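Local coordinates for protein diaminopropionate ammonia-lyase (Escherichia coli, PDB 4D9G) that catalyses, as a pyridoxal 5'-phosphate-dependent homodimer, the alpha,beta-elimination of both L- and D-2,3-diaminopropionate to pyruvate and ammonia, at residues B[116-121]-B[186-191]; B[138-143]-B[157-162]; B[263-268]-B[289-294]. All coordinates share one frame; numbering follows the deposited sequence.

Contacts 1 and 2 belong to one parallel four-stranded sheet, in the order 160-163, 137-142, 114-118, 185-186. Contact 1 joins strand 114-118 to the outermost strand 185-186 and the loop after it; contact 2 pairs strand 137-142 with the outermost strand on the other side, 160-163. Their centres are about 11 Å apart, and both segments of contact 2 fall in sequence between those of contact 1. Contact 3 comes later, joining the start of helix 265-272 to loop 289-294, its centre about 16 Å from contact 1 and about 25 Å from contact 2. Asp120 OD1 packs against Ala290 CB at 4.1 Å, so contacts 1 and 3 meet beside Asp120, the inferred proton acceptor.

Contact 1: residues B[116-121]-B[186-191]; sequences ATTTDG and VVQDTA. With TRS (2-amino-2-hydroxymethyl-propane-1,3-diol), chain D.
The amide end of Gln188 reaches the backbone and hydroxyl of Thr118 and grips them at several points. Its OE1 accepts the backbone N-H of Thr118 at 2.8 Å; the bond is nearly straight, 172° at the hydrogen, and arrives in the carbonyl plane on a lone pair. The hydroxyl of Thr118 donates to the same OE1, with OG1 2.9 Å away and lying above that plane. From the other end of the amide, Gln188 NE2 makes a weak bond to Thr118 O at 3.3 Å. CG of the glutamine lies beside the backbone N (chi1 -70°) and the chain bends at chi2 (-63°), which turns the amide to Thr118.

Earlier along the segments the contact is ordinary parallel sheet. Ala116 and Val186 form a bridge with a CA-CA distance of 4.7 Å, and Val187 N donates to Ala116 O. Beyond it strand 185-186 ends, and the Gln188 amide, through its OE1 and weaker NE2 bonds, in effect stands in for the backbone partner of Thr118. Thr117 OG1 lies 2.9 Å from Val187 O, a possible hydrogen bond whose proton has another acceptor in reach; His123 NE2 bonds to the same oxygen.

Past the strand, Thr119 OG1 accepts from Gly121 N in an ST turn leading into helix 122-133. Here a Tris molecule, probably from the crystallisation liquor, spans the two segments: its O3 hydroxyl donates to Asp120 OD1 at 2.6 Å and its O1 hydroxyl to Asp189 OD2 at 3.0 Å, while its amine bonds to Ala290 O. Asp120 is the inferred proton acceptor for L-diaminopropionate. The site beside it can therefore hold a small polyol-amine, with acidic acceptors lining the pocket.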
ATOM      1  N   ALA B 116     -20.660 -29.955  11.234  1.00 25.55           N
ATOM      2  CA  ALA B 116     -21.183 -28.757  11.886  1.00 26.68           C
ATOM      3  C   ALA B 116     -20.068 -27.958  12.541  1.00 26.31           C
ATOM      4  O   ALA B 116     -19.203 -28.500  13.227  1.00 25.76           O
ATOM      5  CB  ALA B 116     -22.266 -29.105  12.895  1.00 27.99           C
ATOM      6  N   THR B 117     -20.103 -26.654  12.319  1.00 26.74           N
ATOM      7  CA  THR B 117     -19.035 -25.785  12.754  1.00 26.80           C
ATOM      8  C   THR B 117     -19.593 -24.406  13.034  1.00 28.03           C
ATOM      9  O   THR B 117     -20.526 -23.963  12.350  1.00 28.70           O
ATOM     10  CB  THR B 117     -17.946 -25.666  11.656  1.00 25.34           C
ATOM     11  OG1 THR B 117     -17.536 -26.974  11.240  1.00 24.97           O
ATOM     12  CG2 THR B 117     -16.750 -24.965  12.170  1.00 24.62           C
ATOM     13  N   THR B 118     -19.034 -23.759  14.060  1.00 28.65           N
ATOM     14  CA  THR B 118     -19.090 -22.303  14.213  1.00 29.58           C
ATOM     15  C   THR B 118     -17.756 -21.683  13.814  1.00 27.82           C
ATOM     16  O   THR B 118     -16.694 -22.264  14.043  1.00 26.85           O
ATOM     17  CB  THR B 118     -19.396 -21.862  15.655  1.00 31.64           C
ATOM     18  OG1 THR B 118     -18.673 -22.698  16.567  1.00 33.28           O
ATOM     19  CG2 THR B 118     -20.838 -22.013  15.924  1.00 33.74           C
ATOM     20  N   THR B 119     -17.832 -20.489  13.230  1.00 27.40           N
ATOM     21  CA  THR B 119     -16.679 -19.808  12.669  1.00 25.79           C
ATOM     22  C   THR B 119     -16.916 -18.312  12.649  1.00 26.07           C
ATOM     23  O   THR B 119     -18.064 -17.862  12.584  1.00 26.84           O
ATOM     24  CB  THR B 119     -16.378 -20.284  11.221  1.00 24.59           C
ATOM     25  OG1 THR B 119     -15.109 -19.779  10.802  1.00 23.51           O
ATOM     26  CG2 THR B 119     -17.440 -19.806  10.238  1.00 25.10           C
ATOM     27  N   ASP B 120     -15.820 -17.555  12.700  1.00 25.15           N
ATOM     28  CA  ASP B 120     -15.876 -16.110  12.511  1.00 25.33           C
ATOM     29  C   ASP B 120     -15.320 -15.733  11.140  1.00 24.21           C
ATOM     30  O   ASP B 120     -15.205 -14.558  10.818  1.00 24.28           O
ATOM     31  CB  ASP B 120     -15.174 -15.360  13.660  1.00 25.77           C
ATOM     32  CG  ASP B 120     -13.688 -15.702  13.794  1.00 24.98           C
ATOM     33  OD1 ASP B 120     -13.020 -15.049  14.626  1.00 25.45           O
ATOM     34  OD2 ASP B 120     -13.164 -16.602  13.092  1.00 24.23           O
ATOM     35  N   GLY B 121     -14.998 -16.749  10.338  1.00 23.06           N
ATOM     36  CA  GLY B 121     -14.501 -16.557   8.978  1.00 22.13           C
ATOM     37  C   GLY B 121     -13.866 -17.773   8.306  1.00 20.90           C
ATOM     38  O   GLY B 121     -14.543 -18.546   7.615  1.00 21.14           O
ATOM     39  N   VAL B 186     -19.468 -32.567  14.821  1.00 21.11           N
ATOM     40  CA  VAL B 186     -18.899 -31.273  15.159  1.00 19.95           C
ATOM     41  C   VAL B 186     -17.442 -31.219  14.704  1.00 19.47           C
ATOM     42  O   VAL B 186     -16.667 -32.129  15.008  1.00 20.10           O
ATOM     43  CB  VAL B 186     -18.982 -30.989  16.665  1.00 20.79           C
ATOM     44  CG1 VAL B 186     -18.279 -29.684  16.995  1.00 20.21           C
ATOM     45  CG2 VAL B 186     -20.437 -30.942  17.116  1.00 22.11           C
ATOM     46  N   VAL B 187     -17.080 -30.162  13.970  1.00 18.74           N
ATOM     47  CA  VAL B 187     -15.698 -29.939  13.539  1.00 19.05           C
ATOM     48  C   VAL B 187     -15.271 -28.538  14.003  1.00 20.01           C
ATOM     49  O   VAL B 187     -15.585 -27.520  13.363  1.00 20.65           O
ATOM     50  CB  VAL B 187     -15.507 -30.111  11.991  1.00 18.98           C
ATOM     51  CG1 VAL B 187     -14.068 -29.849  11.571  1.00 19.74           C
ATOM     52  CG2 VAL B 187     -15.930 -31.495  11.515  1.00 18.63           C
ATOM     53  N   GLN B 188     -14.583 -28.490  15.139  1.00 20.69           N
ATOM     54  CA  GLN B 188     -14.050 -27.234  15.657  1.00 22.15           C
ATOM     55  C   GLN B 188     -12.530 -27.298  15.690  1.00 23.15           C
ATOM     56  O   GLN B 188     -11.957 -28.374  15.913  1.00 23.22           O
ATOM     57  CB  GLN B 188     -14.568 -26.931  17.070  1.00 22.55           C
ATOM     58  CG  GLN B 188     -16.036 -26.566  17.163  1.00 23.05           C
ATOM     59  CD  GLN B 188     -16.429 -25.289  16.427  1.00 24.54           C
ATOM     60  OE1 GLN B 188     -17.519 -25.215  15.850  1.00 24.87           O
ATOM     61  NE2 GLN B 188     -15.559 -24.282  16.450  1.00 25.79           N
ATOM     62  N   ASP B 189     -11.895 -26.144  15.497  1.00 24.15           N
ATOM     63  CA  ASP B 189     -10.447 -26.033  15.518  1.00 25.80           C
ATOM     64  C   ASP B 189      -9.863 -25.956  16.938  1.00 26.56           C
ATOM     65  O   ASP B 189      -8.651 -25.825  17.118  1.00 28.47           O
ATOM     66  CB  ASP B 189      -9.961 -24.868  14.620  1.00 27.80           C
ATOM     67  CG  ASP B 189     -10.580 -23.504  14.987  1.00 28.85           C
ATOM     68  OD1 ASP B 189     -11.718 -23.433  15.492  1.00 27.89           O
ATOM     69  OD2 ASP B 189      -9.914 -22.477  14.750  1.00 31.53           O
ATOM     70  N   THR B 190     -10.716 -26.044  17.949  1.00 25.91           N
ATOM     71  CA  THR B 190     -10.228 -26.091  19.326  1.00 26.83           C
ATOM     72  C   THR B 190     -10.546 -27.440  19.987  1.00 26.33           C
ATOM     73  O   THR B 190     -11.304 -28.240  19.440  1.00 25.12           O
ATOM     74  CB  THR B 190     -10.741 -24.905  20.170  1.00 27.74           C
ATOM     75  OG1 THR B 190     -10.089 -24.921  21.445  1.00 28.88           O
ATOM     76  CG2 THR B 190     -12.267 -24.966  20.355  1.00 26.93           C
ATOM     77  N   ALA B 191      -9.951 -27.686  21.155  1.00 27.58           N
ATOM     78  CA  ALA B 191     -10.167 -28.926  21.890  1.00 27.86           C
ATOM     79  C   ALA B 191     -10.849 -28.691  23.241  1.00 28.88           C
ATOM     80  O   ALA B 191     -10.736 -27.613  23.819  1.00 29.51           O
ATOM     81  CB  ALA B 191      -8.849 -29.651  22.083  1.00 29.40           C
TER
HETATM   82  C   TRS D 401     -10.582 -18.885  16.216  1.00 10.43           C
HETATM   83  C1  TRS D 401     -10.066 -19.229  14.835  1.00 10.52           C
HETATM   84  C2  TRS D 401     -10.962 -20.166  16.956  1.00 10.96           C
HETATM   85  C3  TRS D 401     -11.783 -17.957  16.108  1.00 10.70           C
HETATM   86  N   TRS D 401      -9.520 -18.147  16.940  1.00  9.61           N
HETATM   87  O1  TRS D 401     -11.143 -19.823  14.065  1.00 11.39           O
HETATM   88  O2  TRS D 401     -11.187 -19.846  18.347  1.00 13.16           O
HETATM   89  O3  TRS D 401     -11.291 -16.636  15.816  1.00 11.11           O

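Contact 2: residues B[138-143]-B[157-162]; sequences AVIYMP and LGAECI
Ala138 CB and Ala159 CB meet at 3.8 Å at the start of the strand pair, and Ile140 CD1 also touches the Ala159 methyl. On this face Cys161 follows, its sulfur 4.0 Å from the selenium of Met142, a selenomethionine. The thiol gets there because SG is anti to the backbone N (chi1 -172°), which carries it along the strand toward Met142. Helix 148-155 packs on the same face, Ile154 touching both Ile140 and Cys161.

The other face carries Val139, Tyr141, Glu160 and Ile162. Ile162 CD1 sits over one face of the Tyr141 ring, 4.1 Å from CZ, and the isoleucine runs along the tyrosine in the same sense; the same methyl reaches back toward Val139 CG1. Helix 168-182 meets the tyrosine through Thr171, Leu174 and Thr175.

Strand 137-142, helix 148-155 and strand 160-163 form a beta-alpha-beta unit, and the pairing is parallel: the short strand axes approach to 4.7 Å with 21° between their directions. Val139 stands against Glu160, Ile140 against Cys161 and Tyr141 against Ile162. Ile140 bonds to both neighbours of Cys161, its N donating to Glu160 O at 3.0 Å and its O accepting from Ile162 N at 2.9 Å. The pattern continues as Met142 N donates to Ile162 O, while Glu160 N donates to Ala138 O at the opposite end, over a longer 3.2 Å.

At the solvent-facing edge strand Glu160 runs alongside Val139, its OE1 4.1 Å from Val139 CG2, with the carboxylate at the outer margin of the sheet.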
ATOM      1  N   ALA B 138     -22.405 -29.685   4.939  1.00 31.37           N
ATOM      2  CA  ALA B 138     -21.828 -28.816   5.935  1.00 30.58           C
ATOM      3  C   ALA B 138     -22.870 -27.806   6.399  1.00 32.51           C
ATOM      4  O   ALA B 138     -23.656 -27.291   5.609  1.00 33.22           O
ATOM      5  CB  ALA B 138     -20.597 -28.114   5.375  1.00 27.90           C
ATOM      6  N   VAL B 139     -22.884 -27.561   7.702  1.00 33.80           N
ATOM      7  CA  VAL B 139     -23.793 -26.605   8.312  1.00 35.94           C
ATOM      8  C   VAL B 139     -22.934 -25.715   9.198  1.00 35.33           C
ATOM      9  O   VAL B 139     -22.462 -26.144  10.249  1.00 35.82           O
ATOM     10  CB  VAL B 139     -24.906 -27.311   9.129  1.00 38.94           C
ATOM     11  CG1 VAL B 139     -25.839 -26.298   9.773  1.00 41.02           C
ATOM     12  CG2 VAL B 139     -25.696 -28.268   8.248  1.00 40.09           C
ATOM     13  N   ILE B 140     -22.719 -24.485   8.746  1.00 34.76           N
ATOM     14  CA  ILE B 140     -21.834 -23.545   9.428  1.00 34.55           C
ATOM     15  C   ILE B 140     -22.639 -22.423  10.077  1.00 36.89           C
ATOM     16  O   ILE B 140     -23.490 -21.797   9.435  1.00 37.94           O
ATOM     17  CB  ILE B 140     -20.741 -22.983   8.474  1.00 31.96           C
ATOM     18  CG1 ILE B 140     -19.577 -23.964   8.345  1.00 30.44           C
ATOM     19  CG2 ILE B 140     -20.163 -21.688   8.998  1.00 31.75           C
ATOM     20  CD1 ILE B 140     -19.738 -25.005   7.273  1.00 29.59           C
ATOM     21  N   TYR B 141     -22.378 -22.194  11.359  1.00 38.56           N
ATOM     22  CA  TYR B 141     -23.001 -21.102  12.092  1.00 41.07           C
ATOM     23  C   TYR B 141     -21.984 -19.979  12.277  1.00 40.03           C
ATOM     24  O   TYR B 141     -20.804 -20.237  12.524  1.00 38.75           O
ATOM     25  CB  TYR B 141     -23.499 -21.581  13.457  1.00 44.43           C
ATOM     26  CG  TYR B 141     -24.602 -22.610  13.409  1.00 46.69           C
ATOM     27  CD1 TYR B 141     -24.356 -23.911  12.966  1.00 45.95           C
ATOM     28  CD2 TYR B 141     -25.883 -22.293  13.837  1.00 50.08           C
ATOM     29  CE1 TYR B 141     -25.368 -24.853  12.932  1.00 48.36           C
ATOM     30  CE2 TYR B 141     -26.901 -23.230  13.811  1.00 52.42           C
ATOM     31  CZ  TYR B 141     -26.641 -24.506  13.357  1.00 51.52           C
ATOM     32  OH  TYR B 141     -27.651 -25.438  13.325  1.00 54.27           O
HETATM   33  N   MSE B 142     -22.442 -18.737  12.147  1.00 40.73           N
HETATM   34  CA  MSE B 142     -21.591 -17.573  12.420  1.00 40.74           C
HETATM   35  C   MSE B 142     -22.280 -16.712  13.443  1.00 43.16           C
HETATM   36  O   MSE B 142     -23.512 -16.670  13.476  1.00 44.77           O
HETATM   37  CB  MSE B 142     -21.296 -16.789  11.141  1.00 38.88           C
HETATM   38  CG  MSE B 142     -20.496 -17.651  10.177  1.00 37.12           C
HETATM   39 SE   MSE B 142     -19.872 -16.608   8.635  1.00 36.48          SE
HETATM   40  CE  MSE B 142     -18.407 -15.611   9.507  1.00 36.08           C
ATOM     41  N   PRO B 143     -21.500 -16.028  14.305  1.00 44.06           N
ATOM     42  CA  PRO B 143     -22.062 -15.139  15.327  1.00 47.31           C
ATOM     43  C   PRO B 143     -22.727 -13.880  14.758  1.00 47.30           C
ATOM     44  O   PRO B 143     -22.574 -13.578  13.575  1.00 44.84           O
ATOM     45  CB  PRO B 143     -20.841 -14.756  16.173  1.00 47.88           C
ATOM     46  CG  PRO B 143     -19.685 -14.928  15.262  1.00 44.97           C
ATOM     47  CD  PRO B 143     -20.035 -16.123  14.426  1.00 42.92           C
ATOM     48  N   LEU B 157     -19.913 -22.221  -1.335  1.00 24.82           N
ATOM     49  CA  LEU B 157     -19.317 -23.544  -1.265  1.00 24.80           C
ATOM     50  C   LEU B 157     -20.369 -24.630  -1.027  1.00 25.11           C
ATOM     51  O   LEU B 157     -20.035 -25.789  -0.806  1.00 25.10           O
ATOM     52  CB  LEU B 157     -18.200 -23.586  -0.205  1.00 23.19           C
ATOM     53  CG  LEU B 157     -16.941 -22.784  -0.579  1.00 23.44           C
ATOM     54  CD1 LEU B 157     -16.000 -22.589   0.609  1.00 21.73           C
ATOM     55  CD2 LEU B 157     -16.218 -23.418  -1.754  1.00 24.81           C
ATOM     56  N   GLY B 158     -21.643 -24.250  -1.091  1.00 25.69           N
ATOM     57  CA  GLY B 158     -22.740 -25.219  -1.096  1.00 26.53           C
ATOM     58  C   GLY B 158     -23.157 -25.609   0.303  1.00 25.50           C
ATOM     59  O   GLY B 158     -23.916 -26.562   0.505  1.00 25.95           O
ATOM     60  N   ALA B 159     -22.658 -24.867   1.277  1.00 24.57           N
ATOM     61  CA  ALA B 159     -22.960 -25.147   2.666  1.00 24.36           C
ATOM     62  C   ALA B 159     -24.052 -24.219   3.132  1.00 26.06           C
ATOM     63  O   ALA B 159     -24.228 -23.118   2.585  1.00 26.48           O
ATOM     64  CB  ALA B 159     -21.723 -24.969   3.529  1.00 22.54           C
ATOM     65  N   GLU B 160     -24.798 -24.674   4.133  1.00 27.26           N
ATOM     66  CA  GLU B 160     -25.760 -23.813   4.806  1.00 29.90           C
ATOM     67  C   GLU B 160     -24.939 -22.934   5.720  1.00 28.85           C
ATOM     68  O   GLU B 160     -23.922 -23.373   6.264  1.00 26.97           O
ATOM     69  CB  GLU B 160     -26.793 -24.626   5.600  1.00 32.38           C
ATOM     70  CG  GLU B 160     -27.859 -25.299   4.738  1.00 36.37           C
ATOM     71  CD  GLU B 160     -28.457 -26.540   5.396  1.00 39.89           C
ATOM     72  OE1 GLU B 160     -28.921 -26.444   6.564  1.00 41.88           O
ATOM     73  OE2 GLU B 160     -28.472 -27.618   4.744  1.00 41.31           O
ATOM     74  N   CYS B 161     -25.357 -21.679   5.851  1.00 29.99           N
ATOM     75  CA  CYS B 161     -24.663 -20.738   6.709  1.00 29.90           C
ATOM     76  C   CYS B 161     -25.667 -19.874   7.461  1.00 32.80           C
ATOM     77  O   CYS B 161     -26.298 -18.977   6.890  1.00 33.77           O
ATOM     78  CB  CYS B 161     -23.702 -19.883   5.895  1.00 28.79           C
ATOM     79  SG  CYS B 161     -22.643 -18.837   6.912  1.00 27.82           S
ATOM     80  N   ILE B 162     -25.817 -20.162   8.750  1.00 34.62           N
ATOM     81  CA  ILE B 162     -26.845 -19.511   9.555  1.00 38.06           C
ATOM     82  C   ILE B 162     -26.220 -18.436  10.447  1.00 39.26           C
ATOM     83  O   ILE B 162     -25.311 -18.725  11.226  1.00 37.84           O
ATOM     84  CB  ILE B 162     -27.654 -20.552  10.364  1.00 39.02           C
ATOM     85  CG1 ILE B 162     -28.274 -21.583   9.410  1.00 39.08           C
ATOM     86  CG2 ILE B 162     -28.747 -19.878  11.177  1.00 42.13           C
ATOM     87  CD1 ILE B 162     -28.348 -22.997   9.959  1.00 39.27           C
TER

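Contact 3: residues B[263-268]-B[289-294]; sequences ADCIYR and LACGEP
A disulfide joins the first turn of helix 265-272 to the loop that precedes helix 296-305. Cys265 SG and Cys291 SG are bonded at 2.0 Å, and the torsion about the S-S bond is 92°, close to the perpendicular geometry that an unstrained disulfide adopts. The CB atoms of Cys265 and Cys291 are 3.8 Å apart, and two different first torsions bring the sulfurs together from there: chi1 of Cys265 is 68°, tucking SG in between the two backbone arms, whereas chi1 of Cys291 is -173°, with SG swung away from the backbone N.

Around the bridge the two segments pack through apolar atoms. The Pro294 ring lies against it, its CD 3.9 Å from Cys265 CB, and Pro294 CB touches Ile266 CG1 more loosely at 4.4 Å. The Ala263 methyl lies near a carbonyl, its CB 4.1 Å from Leu289 O. Polar linkage is indirect: a water within 2.7 Å of both Ala263 O and Leu289 O can bridge them.

The helix start is held separately. Asp264 precedes the helix without capping it through its carboxylate; instead Asp264 OD1 forms a salt bridge with Arg268 NE at 2.9 Å, one turn on. The carboxylate of Glu259, on strand 254-260, accepts from the backbone N of Ile266 and Tyr267, thereby satisfying amides of the first turn.

The carbonyl oxygen of Ala290, beside the bridged Cys291, accepts from the Tris nitrogen. The arrangement is that of an intrachain disulfide cross-linking a helix N-terminus to a loop bordering the active site.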
ATOM      1  N   ALA B 263      -8.261 -10.159  24.060  1.00 37.09           N
ATOM      2  CA  ALA B 263      -8.411 -11.611  24.010  1.00 36.16           C
ATOM      3  C   ALA B 263      -7.052 -12.276  24.163  1.00 34.73           C
ATOM      4  O   ALA B 263      -6.731 -13.220  23.451  1.00 33.91           O
ATOM      5  CB  ALA B 263      -9.056 -12.032  22.694  1.00 35.99           C
ATOM      6  N   ASP B 264      -6.251 -11.774  25.093  1.00 35.08           N
ATOM      7  CA  ASP B 264      -4.907 -12.298  25.314  1.00 33.93           C
ATOM      8  C   ASP B 264      -4.922 -13.506  26.253  1.00 34.34           C
ATOM      9  O   ASP B 264      -4.190 -13.545  27.249  1.00 34.85           O
ATOM     10  CB  ASP B 264      -3.974 -11.192  25.832  1.00 34.58           C
ATOM     11  CG  ASP B 264      -4.602 -10.346  26.936  1.00 37.08           C
ATOM     12  OD1 ASP B 264      -5.547 -10.799  27.616  1.00 38.63           O
ATOM     13  OD2 ASP B 264      -4.143  -9.203  27.128  1.00 38.53           O
ATOM     14  N   CYS B 265      -5.753 -14.494  25.923  1.00 33.93           N
ATOM     15  CA  CYS B 265      -5.968 -15.648  26.790  1.00 34.43           C
ATOM     16  C   CYS B 265      -4.697 -16.476  27.007  1.00 33.72           C
ATOM     17  O   CYS B 265      -4.506 -17.061  28.076  1.00 34.61           O
ATOM     18  CB  CYS B 265      -7.058 -16.539  26.205  1.00 35.24           C
ATOM     19  SG  CYS B 265      -6.551 -17.352  24.669  1.00 34.09           S
ATOM     20  N   ILE B 266      -3.843 -16.533  25.988  1.00 32.17           N
ATOM     21  CA  ILE B 266      -2.583 -17.262  26.083  1.00 31.97           C
ATOM     22  C   ILE B 266      -1.548 -16.465  26.871  1.00 33.27           C
ATOM     23  O   ILE B 266      -0.796 -17.031  27.664  1.00 34.47           O
ATOM     24  CB  ILE B 266      -2.051 -17.672  24.697  1.00 30.03           C
ATOM     25  CG1 ILE B 266      -2.918 -18.817  24.156  1.00 30.07           C
ATOM     26  CG2 ILE B 266      -0.578 -18.075  24.777  1.00 29.53           C
ATOM     27  CD1 ILE B 266      -2.707 -19.136  22.702  1.00 28.72           C
ATOM     28  N   TYR B 267      -1.531 -15.150  26.653  1.00 33.62           N
ATOM     29  CA  TYR B 267      -0.652 -14.246  27.380  1.00 34.32           C
ATOM     30  C   TYR B 267      -0.923 -14.338  28.875  1.00 36.27           C
ATOM     31  O   TYR B 267       0.001 -14.488  29.671  1.00 37.33           O
ATOM     32  CB  TYR B 267      -0.834 -12.802  26.873  1.00 33.92           C
ATOM     33  CG  TYR B 267       0.026 -11.780  27.585  1.00 34.18           C
ATOM     34  CD1 TYR B 267       1.305 -11.471  27.117  1.00 33.54           C
ATOM     35  CD2 TYR B 267      -0.438 -11.124  28.726  1.00 35.62           C
ATOM     36  CE1 TYR B 267       2.103 -10.536  27.769  1.00 34.61           C
ATOM     37  CE2 TYR B 267       0.348 -10.190  29.386  1.00 36.71           C
ATOM     38  CZ  TYR B 267       1.617  -9.899  28.904  1.00 36.34           C
ATOM     39  OH  TYR B 267       2.394  -8.974  29.563  1.00 37.90           O
ATOM     40  N   ARG B 268      -2.199 -14.262  29.240  1.00 37.76           N
ATOM     41  CA  ARG B 268      -2.623 -14.316  30.630  1.00 39.59           C
ATOM     42  C   ARG B 268      -2.344 -15.675  31.252  1.00 40.51           C
ATOM     43  O   ARG B 268      -1.919 -15.751  32.403  1.00 42.69           O
ATOM     44  CB  ARG B 268      -4.093 -13.935  30.757  1.00 40.82           C
ATOM     45  CG  ARG B 268      -4.329 -12.455  30.538  1.00 42.51           C
ATOM     46  CD  ARG B 268      -5.790 -12.076  30.670  1.00 45.39           C
ATOM     47  NE  ARG B 268      -5.954 -10.636  30.466  1.00 48.39           N
ATOM     48  CZ  ARG B 268      -7.049  -9.933  30.760  1.00 50.33           C
ATOM     49  NH1 ARG B 268      -8.123 -10.524  31.280  1.00 51.11           N
ATOM     50  NH2 ARG B 268      -7.067  -8.623  30.530  1.00 50.59           N
ATOM     51  N   LEU B 289      -8.555 -14.189  15.524  1.00 28.78           N
ATOM     52  CA  LEU B 289      -7.816 -14.215  16.782  1.00 27.82           C
ATOM     53  C   LEU B 289      -8.708 -14.158  18.021  1.00 29.50           C
ATOM     54  O   LEU B 289      -8.260 -13.755  19.099  1.00 29.48           O
ATOM     55  CB  LEU B 289      -6.743 -13.125  16.811  1.00 26.72           C
ATOM     56  CG  LEU B 289      -5.612 -13.280  15.786  1.00 25.09           C
ATOM     57  CD1 LEU B 289      -4.639 -12.120  15.875  1.00 24.45           C
ATOM     58  CD2 LEU B 289      -4.886 -14.597  15.958  1.00 23.92           C
ATOM     59  N   ALA B 290      -9.963 -14.580  17.875  1.00 30.85           N
ATOM     60  CA  ALA B 290     -10.838 -14.725  19.036  1.00 32.67           C
ATOM     61  C   ALA B 290     -10.341 -15.848  19.945  1.00 32.41           C
ATOM     62  O   ALA B 290      -9.770 -16.846  19.492  1.00 31.35           O
ATOM     63  CB  ALA B 290     -12.282 -14.958  18.621  1.00 33.92           C
ATOM     64  N   CYS B 291     -10.521 -15.650  21.242  1.00 34.06           N
ATOM     65  CA  CYS B 291     -10.200 -16.658  22.229  1.00 34.78           C
ATOM     66  C   CYS B 291     -11.196 -16.537  23.369  1.00 36.50           C
ATOM     67  O   CYS B 291     -11.438 -15.444  23.879  1.00 38.32           O
ATOM     68  CB  CYS B 291      -8.768 -16.485  22.759  1.00 34.03           C
ATOM     69  SG  CYS B 291      -8.278 -17.853  23.853  1.00 35.51           S
ATOM     70  N   GLY B 292     -11.782 -17.654  23.763  1.00 38.80           N
ATOM     71  CA  GLY B 292     -12.495 -17.717  25.038  1.00 40.13           C
ATOM     72  C   GLY B 292     -11.608 -18.447  26.030  1.00 40.20           C
ATOM     73  O   GLY B 292     -11.029 -17.843  26.932  1.00 40.90           O
ATOM     74  N   GLU B 293     -11.505 -19.758  25.839  1.00 39.38           N
ATOM     75  CA  GLU B 293     -10.551 -20.602  26.544  1.00 38.79           C
ATOM     76  C   GLU B 293      -9.433 -20.929  25.561  1.00 36.37           C
ATOM     77  O   GLU B 293      -9.693 -21.105  24.370  1.00 35.46           O
ATOM     78  CB  GLU B 293     -11.231 -21.895  27.010  1.00 40.28           C
ATOM     79  N   PRO B 294      -8.182 -20.976  26.041  1.00 35.29           N
ATOM     80  CA  PRO B 294      -7.097 -21.502  25.210  1.00 33.54           C
ATOM     81  C   PRO B 294      -7.330 -22.965  24.831  1.00 33.07           C
ATOM     82  O   PRO B 294      -7.849 -23.731  25.637  1.00 34.12           O
ATOM     83  CB  PRO B 294      -5.865 -21.400  26.107  1.00 33.57           C
ATOM     84  CG  PRO B 294      -6.223 -20.485  27.211  1.00 35.02           C
ATOM     85  CD  PRO B 294      -7.694 -20.227  27.209  1.00 36.11           C
TER
HETATM   86  O   HOH W   1      -6.405 -14.288  21.027  1.00 10.96           O